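PDB 1VL0: DTDP-4-dehydrorhamnose reductase, rfbD ortholog from Clostridium acetobutylicum, which probably catalyses the reduction of dTDP-6-deoxy-L-lyxo-4-hexulose to dTDP-L-rhamnose, with a nicotinamide dinucleotide as the cofactor that supplies the hydride. Local coordinates for residues T50-L53 with A54-F58; I175-G178 with K179-E183; C224-Y227 with D228-V231. All coordinates share one frame; numbering follows the deposited sequence.

Contact 1: residues T50-L53 with A54-F58; sequences TNVL and AVNKF
Between Asn51 and Ala54 the chain passes from an extended residue into the first turn of helix 52-62, and three consecutive i to i+4 backbone bonds follow at once. Val55 N donates to Asn51 O (2.9 Å), Asn56 N to Val52 O (2.9 Å) and Lys57 N to Leu53 O (3.0 Å). Asn51 is the N-cap: with CG anti to the backbone N (chi1 -172°), its amide swings forward until OD1 accepts from Ala54 N at 3.1 Å. That bond is nearly straight at the hydrogen, yet the donor stands 48° out of the amide plane. The Asn51 amide also lies against the methyl of Ala54. This capped helix belongs to the Rossmann-type nucleotide-binding half of the reductase, following strand 37-42; just before the cap, Thr50 touches the bound dinucleotide and its OG1 bonds Asp48. Val52, directly after the cap, and Asn56 one turn on cross at a slant, Val52 CG2 meeting Asn56 ND2 at 3.7 Å. On the inner face, Val55 CG2 packs over Asn51 O at 3.3 Å, while Val55 itself reaches Ala100 of helix 83-104. Leu53 and Asn56 pack on Glu210 of the second subunit.

Contact 2: residues I175-G178 with K179-E183; sequences INLG and KTHDE
With chi1 at -69°, His181 holds its CG beside the backbone N and anti to the carbonyl carbon, and the imidazole is thereby folded back over the last turn of helix 170-180 toward Leu177. Thr180 takes a different staggered position for its hydroxyl: chi1 of 60° sets OG1 between the backbone N and the carbonyl carbon, facing back along the helix. Leu177 O takes the imidazole and the Thr180 amide together. His181 ND1 donates to it at 2.9 Å, approaching in the carbonyl plane on a lone pair, while the oxygen lies near the plane of the imidazole, at its edge. Thr180 N gives the same oxygen a second bond, of 3.2 Å, but from well above the carbonyl plane, so the two donors use different directions. Thr180 OG1 lies 3.1 Å from Asn176 O and 3.2 Å from Leu177 O, and its single proton could serve either. Beside the bond to ND1, the side chains of Leu177 and His181 run alongside each other, Leu177 CD2 reaching His181 CE1 at 3.9 Å. Earlier in the turn, Lys179 N donates to Ile175 O at 3.1 Å. The extended Lys179 chain then runs next to Ile175, whose CG2 meets CE and NZ of Lys179; Ile175 also packs on Ile233 and Thr237 of helix 226-237. With Leu177 O taken by the i+3 amide of Thr180 and by His181 ND1, the arrangement is consistent with side-chain capping near the C-terminal end of a helix, here at the surface where helix 170-180 gives way to strand 183-187.

Contact 3: residues C224-Y227 with D228-V231; sequences CSWY and DFAV
Ser225 and Asp228 form a capping box at the start of helix 226-237, each side chain meeting the other residue's backbone amide. Among the polar contacts, Asp228 N donates to Ser225 OG at 3.0 Å and Ser225 N to Asp228 OD2 at 3.1 Å. The second bond is almost straight at the hydrogen, and it reaches the carboxylate oxygen on its anti side, tilted 31° from the carboxylate plane. Ser225 OG also bonds His188 ND1; its approach to Asp228 OD2 is weak, and where its proton goes is not settled. Negative charge at this helix end would probably be favoured by the helix dipole. Phe229 N to Ser225 O ties the end of strand 224-225 to the first turn, and Ala230 N to Trp226 O and Val231 N to Tyr227 O continue the helix. The apolar contacts lie on two other flanks. Trp226 and Phe229 run side by side and meet rim to rim, centroids 5.9 Å apart and planes at 24°, with Trp226 CE3 at the edge of the phenyl ring. Trp226 also stacks on Trp162, and the Phe170 ring meets those of Trp226 and Phe229. Cys224 SG lies 4.3 Å from Phe229 CB. On the Tyr227 side, a CH-pi contact is made: with Tyr227 CG anti to the backbone N (chi1 165°), the phenol reaches forward, obliquely, toward the next turn, and Val231 CG2 sits over one face, 3.9 Å from the ring centroid.

Overall arrangement
All three contacts are local, each between residues about one turn apart, so they lie in series along the chain: none nests in or crosses another, and none closes a long loop. Contact 1 comes first, at the start of helix 52-62 in the dinucleotide-binding part of the fold. The chain then passes through helices 83-104 and 136-151 before contact 2, which lies at the C-terminal part of helix 170-180, before strand 183-187. Contact 3 follows, joining strand 224-225 to helix 226-237. Contacts 2 and 3 are neighbours, with centres about 15 Å apart, and their helices pack together. Contact 1 lies on the opposite side of the chain's centre, about 44 and 41 Å from them, centre to centre.

Contact 1: residues T50-L53 with A54-F58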
loop_
_atom_site.group_PDB
_atom_site.type_symbol
_atom_site.label_atom_id
_atom_site.label_comp_id
_atom_site.label_asym_id
_atom_site.label_seq_id
_atom_site.Cartn_x
_atom_site.Cartn_y
_atom_site.Cartn_z
ATOM N N THR A 50 -16.092 9.638 13.433
ATOM C CA THR A 50 -15.311 8.678 14.200
ATOM C C THR A 50 -16.136 7.477 14.647
ATOM O O THR A 50 -15.569 6.527 15.179
ATOM C CB THR A 50 -14.684 9.300 15.456
ATOM O OG1 THR A 50 -15.708 9.705 16.367
ATOM C CG2 THR A 50 -13.954 10.559 15.131
ATOM N N ASN A 51 -17.443 7.513 14.381
ATOM C CA ASN A 51 -18.361 6.483 14.773
ATOM C C ASN A 51 -18.766 5.605 13.604
ATOM O O ASN A 51 -19.546 6.028 12.745
ATOM C CB ASN A 51 -19.616 7.151 15.342
ATOM C CG ASN A 51 -20.591 6.151 15.987
ATOM O OD1 ASN A 51 -20.916 5.086 15.449
ATOM N ND2 ASN A 51 -21.040 6.502 17.162
ATOM N N VAL A 52 -18.309 4.355 13.617
ATOM C CA VAL A 52 -18.407 3.498 12.424
ATOM C C VAL A 52 -19.843 3.161 12.079
ATOM O O VAL A 52 -20.247 3.244 10.935
ATOM C CB VAL A 52 -17.517 2.205 12.523
ATOM C CG1 VAL A 52 -17.871 1.351 13.655
ATOM C CG2 VAL A 52 -17.602 1.385 11.250
ATOM N N LEU A 53 -20.639 2.832 13.077
ATOM C CA LEU A 53 -21.993 2.447 12.831
ATOM C C LEU A 53 -22.811 3.611 12.277
ATOM O O LEU A 53 -23.628 3.442 11.358
ATOM C CB LEU A 53 -22.613 1.892 14.127
ATOM C CG LEU A 53 -21.957 0.606 14.689
ATOM C CD1 LEU A 53 -22.742 0.141 15.931
ATOM C CD2 LEU A 53 -21.834 -0.543 13.644
ATOM N N ALA A 54 -22.617 4.786 12.847
ATOM C CA ALA A 54 -23.315 5.988 12.403
ATOM C C ALA A 54 -22.932 6.306 10.958
ATOM O O ALA A 54 -23.791 6.600 10.097
ATOM C CB ALA A 54 -22.956 7.172 13.330
ATOM N N VAL A 55 -21.619 6.270 10.683
ATOM C CA VAL A 55 -21.145 6.524 9.324
ATOM C C VAL A 55 -21.717 5.531 8.286
ATOM O O VAL A 55 -22.210 5.949 7.218
ATOM C CB VAL A 55 -19.657 6.539 9.260
ATOM C CG1 VAL A 55 -19.212 6.596 7.821
ATOM C CG2 VAL A 55 -19.121 7.732 10.006
ATOM N N ASN A 56 -21.698 4.236 8.610
ATOM C CA ASN A 56 -22.262 3.219 7.720
ATOM C C ASN A 56 -23.729 3.456 7.421
ATOM O O ASN A 56 -24.149 3.388 6.286
ATOM C CB ASN A 56 -22.077 1.787 8.267
ATOM C CG ASN A 56 -20.612 1.379 8.395
ATOM O OD1 ASN A 56 -19.712 2.031 7.876
ATOM N ND2 ASN A 56 -20.374 0.295 9.121
ATOM N N LYS A 57 -24.501 3.725 8.459
ATOM C CA LYS A 57 -25.928 3.953 8.307
ATOM C C LYS A 57 -26.216 5.156 7.422
ATOM O O LYS A 57 -27.087 5.121 6.576
ATOM C CB LYS A 57 -26.564 4.175 9.680
ATOM C CG LYS A 57 -28.092 4.183 9.645
ATOM C CD LYS A 57 -28.683 5.112 10.689
ATOM C CE LYS A 57 -28.715 4.481 12.053
ATOM N NZ LYS A 57 -30.020 3.792 12.267
ATOM N N PHE A 58 -25.490 6.230 7.647
ATOM C CA PHE A 58 -25.665 7.472 6.892
ATOM C C PHE A 58 -25.431 7.218 5.399
ATOM O O PHE A 58 -26.253 7.562 4.546
ATOM C CB PHE A 58 -24.682 8.529 7.415
ATOM C CG PHE A 58 -24.957 9.912 6.920
ATOM C CD1 PHE A 58 -24.511 10.307 5.656
ATOM C CD2 PHE A 58 -25.663 10.831 7.716
ATOM C CE1 PHE A 58 -24.746 11.585 5.187
ATOM C CE2 PHE A 58 -25.894 12.113 7.258
ATOM C CZ PHE A 58 -25.440 12.493 5.993
#

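Contact 2: residues I175-G178 with K179-E183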
loop_
_atom_site.group_PDB
_atom_site.type_symbol
_atom_site.label_atom_id
_atom_site.label_comp_id
_atom_site.label_asym_id
_atom_site.label_seq_id
_atom_site.Cartn_x
_atom_site.Cartn_y
_atom_site.Cartn_z
ATOM N N ILE A 175 -3.718 40.264 11.623
ATOM C CA ILE A 175 -4.523 41.490 11.584
ATOM C C ILE A 175 -4.874 41.921 12.969
ATOM O O ILE A 175 -4.690 43.078 13.300
ATOM C CB ILE A 175 -5.790 41.330 10.688
ATOM C CG1 ILE A 175 -5.364 41.346 9.220
ATOM C CG2 ILE A 175 -6.770 42.485 10.906
ATOM C CD1 ILE A 175 -6.412 40.883 8.196
ATOM N N ASN A 176 -5.341 41.004 13.805
ATOM C CA ASN A 176 -5.718 41.370 15.176
ATOM C C ASN A 176 -4.527 41.785 15.999
ATOM O O ASN A 176 -4.557 42.774 16.717
ATOM C CB ASN A 176 -6.506 40.234 15.809
ATOM C CG ASN A 176 -7.867 40.055 15.144
ATOM O OD1 ASN A 176 -8.401 41.006 14.548
ATOM N ND2 ASN A 176 -8.431 38.844 15.224
ATOM N N LEU A 177 -3.469 41.013 15.926
ATOM C CA LEU A 177 -2.283 41.352 16.689
ATOM C C LEU A 177 -1.702 42.699 16.248
ATOM O O LEU A 177 -1.187 43.468 17.048
ATOM C CB LEU A 177 -1.205 40.266 16.534
ATOM C CG LEU A 177 -1.490 38.933 17.228
ATOM C CD1 LEU A 177 -0.406 37.950 16.888
ATOM C CD2 LEU A 177 -1.635 39.114 18.746
ATOM N N GLY A 178 -1.768 42.937 14.947
ATOM C CA GLY A 178 -1.172 44.091 14.340
ATOM C C GLY A 178 -1.891 45.352 14.733
ATOM O O GLY A 178 -1.260 46.396 14.822
ATOM N N LYS A 179 -3.198 45.254 14.984
ATOM C CA LYS A 179 -3.999 46.393 15.416
ATOM C C LYS A 179 -3.773 46.744 16.884
ATOM O O LYS A 179 -4.003 47.875 17.289
ATOM C CB LYS A 179 -5.480 46.113 15.153
ATOM C CG LYS A 179 -5.856 46.158 13.666
ATOM C CD LYS A 179 -7.317 45.792 13.486
ATOM C CE LYS A 179 -7.802 46.081 12.063
ATOM N NZ LYS A 179 -9.119 45.411 11.787
ATOM N N THR A 180 -3.321 45.774 17.674
ATOM C CA THR A 180 -3.156 45.929 19.117
ATOM C C THR A 180 -1.691 45.979 19.547
ATOM O O THR A 180 -1.399 46.027 20.718
ATOM C CB THR A 180 -3.891 44.766 19.849
ATOM O OG1 THR A 180 -3.352 43.487 19.461
ATOM C CG2 THR A 180 -5.380 44.692 19.431
ATOM N N HIS A 181 -0.775 45.958 18.591
ATOM C CA HIS A 181 0.667 45.923 18.873
ATOM C C HIS A 181 1.436 46.822 17.924
ATOM O O HIS A 181 1.064 47.008 16.763
ATOM C CB HIS A 181 1.244 44.497 18.752
ATOM C CG HIS A 181 0.789 43.562 19.820
ATOM N ND1 HIS A 181 -0.429 42.921 19.777
ATOM C CD2 HIS A 181 1.386 43.161 20.967
ATOM C CE1 HIS A 181 -0.572 42.176 20.860
ATOM N NE2 HIS A 181 0.517 42.302 21.597
ATOM N N ASP A 182 2.531 47.361 18.431
ATOM C CA ASP A 182 3.401 48.273 17.662
ATOM C C ASP A 182 4.508 47.496 16.939
ATOM O O ASP A 182 4.993 47.888 15.871
ATOM C CB ASP A 182 4.003 49.343 18.585
ATOM C CG ASP A 182 3.186 50.619 18.601
ATOM O OD1 ASP A 182 2.346 50.810 17.681
ATOM O OD2 ASP A 182 3.314 51.479 19.502
ATOM N N GLU A 183 4.903 46.376 17.527
ATOM C CA GLU A 183 5.771 45.440 16.834
ATOM C C GLU A 183 5.480 43.979 17.146
ATOM O O GLU A 183 4.907 43.634 18.186
ATOM C CB GLU A 183 7.237 45.776 17.093
ATOM C CG GLU A 183 7.811 45.265 18.404
#

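Contact 3: residues C224-Y227 with D228-V231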
loop_
_atom_site.group_PDB
_atom_site.type_symbol
_atom_site.label_atom_id
_atom_site.label_comp_id
_atom_site.label_asym_id
_atom_site.label_seq_id
_atom_site.Cartn_x
_atom_site.Cartn_y
_atom_site.Cartn_z
ATOM N N CYS A 224 7.457 31.463 0.532
ATOM C CA CYS A 224 7.881 32.473 1.491
ATOM C C CYS A 224 7.955 31.907 2.911
ATOM O O CYS A 224 7.590 30.766 3.158
ATOM C CB CYS A 224 6.939 33.671 1.417
ATOM S SG CYS A 224 5.245 33.361 2.023
ATOM N N SER A 225 8.476 32.705 3.834
ATOM C CA SER A 225 8.418 32.403 5.256
ATOM C C SER A 225 7.157 32.996 5.870
ATOM O O SER A 225 6.498 33.841 5.236
ATOM C CB SER A 225 9.621 33.017 5.978
ATOM O OG SER A 225 9.491 34.439 5.987
ATOM N N TRP A 226 6.847 32.606 7.118
ATOM C CA TRP A 226 5.735 33.231 7.870
ATOM C C TRP A 226 5.944 34.728 8.043
ATOM O O TRP A 226 4.965 35.494 7.986
ATOM C CB TRP A 226 5.498 32.595 9.234
ATOM C CG TRP A 226 4.993 31.211 9.192
ATOM C CD1 TRP A 226 5.713 30.069 9.452
ATOM C CD2 TRP A 226 3.652 30.781 8.927
ATOM N NE1 TRP A 226 4.906 28.962 9.338
ATOM C CE2 TRP A 226 3.640 29.367 9.007
ATOM C CE3 TRP A 226 2.463 31.444 8.593
ATOM C CZ2 TRP A 226 2.486 28.612 8.801
ATOM C CZ3 TRP A 226 1.327 30.701 8.365
ATOM C CH2 TRP A 226 1.339 29.289 8.472
ATOM N N TYR A 227 7.201 35.133 8.245
ATOM C CA TYR A 227 7.588 36.536 8.315
ATOM C C TYR A 227 7.168 37.279 7.012
ATOM O O TYR A 227 6.476 38.287 7.041
ATOM C CB TYR A 227 9.094 36.661 8.625
ATOM C CG TYR A 227 9.646 38.051 8.358
ATOM C CD1 TYR A 227 9.453 39.096 9.269
ATOM C CD2 TYR A 227 10.307 38.330 7.158
ATOM C CE1 TYR A 227 9.926 40.368 9.002
ATOM C CE2 TYR A 227 10.779 39.584 6.879
ATOM C CZ TYR A 227 10.587 40.611 7.808
ATOM O OH TYR A 227 11.073 41.856 7.528
ATOM N N ASP A 228 7.538 36.738 5.860
ATOM C CA ASP A 228 7.183 37.341 4.593
ATOM C C ASP A 228 5.645 37.426 4.439
ATOM O O ASP A 228 5.103 38.375 3.876
ATOM C CB ASP A 228 7.699 36.508 3.446
ATOM C CG ASP A 228 9.208 36.420 3.367
ATOM O OD1 ASP A 228 9.888 37.423 3.673
ATOM O OD2 ASP A 228 9.769 35.363 2.987
ATOM N N PHE A 229 4.965 36.406 4.913
ATOM C CA PHE A 229 3.484 36.322 4.853
ATOM C C PHE A 229 2.910 37.503 5.660
ATOM O O PHE A 229 2.085 38.269 5.146
ATOM C CB PHE A 229 3.094 34.963 5.396
ATOM C CG PHE A 229 1.650 34.572 5.241
ATOM C CD1 PHE A 229 0.706 35.353 4.568
ATOM C CD2 PHE A 229 1.230 33.364 5.773
ATOM C CE1 PHE A 229 -0.627 34.929 4.449
ATOM C CE2 PHE A 229 -0.100 32.954 5.638
ATOM C CZ PHE A 229 -1.024 33.751 4.992
ATOM N N ALA A 230 3.418 37.692 6.884
ATOM C CA ALA A 230 2.986 38.785 7.768
ATOM C C ALA A 230 3.254 40.158 7.136
ATOM O O ALA A 230 2.385 41.030 7.117
ATOM C CB ALA A 230 3.670 38.673 9.114
ATOM N N VAL A 231 4.454 40.346 6.602
ATOM C CA VAL A 231 4.832 41.600 5.980
ATOM C C VAL A 231 3.888 41.941 4.822
ATOM O O VAL A 231 3.481 43.099 4.653
ATOM C CB VAL A 231 6.320 41.536 5.504
ATOM C CG1 VAL A 231 6.692 42.744 4.630
ATOM C CG2 VAL A 231 7.217 41.528 6.710
#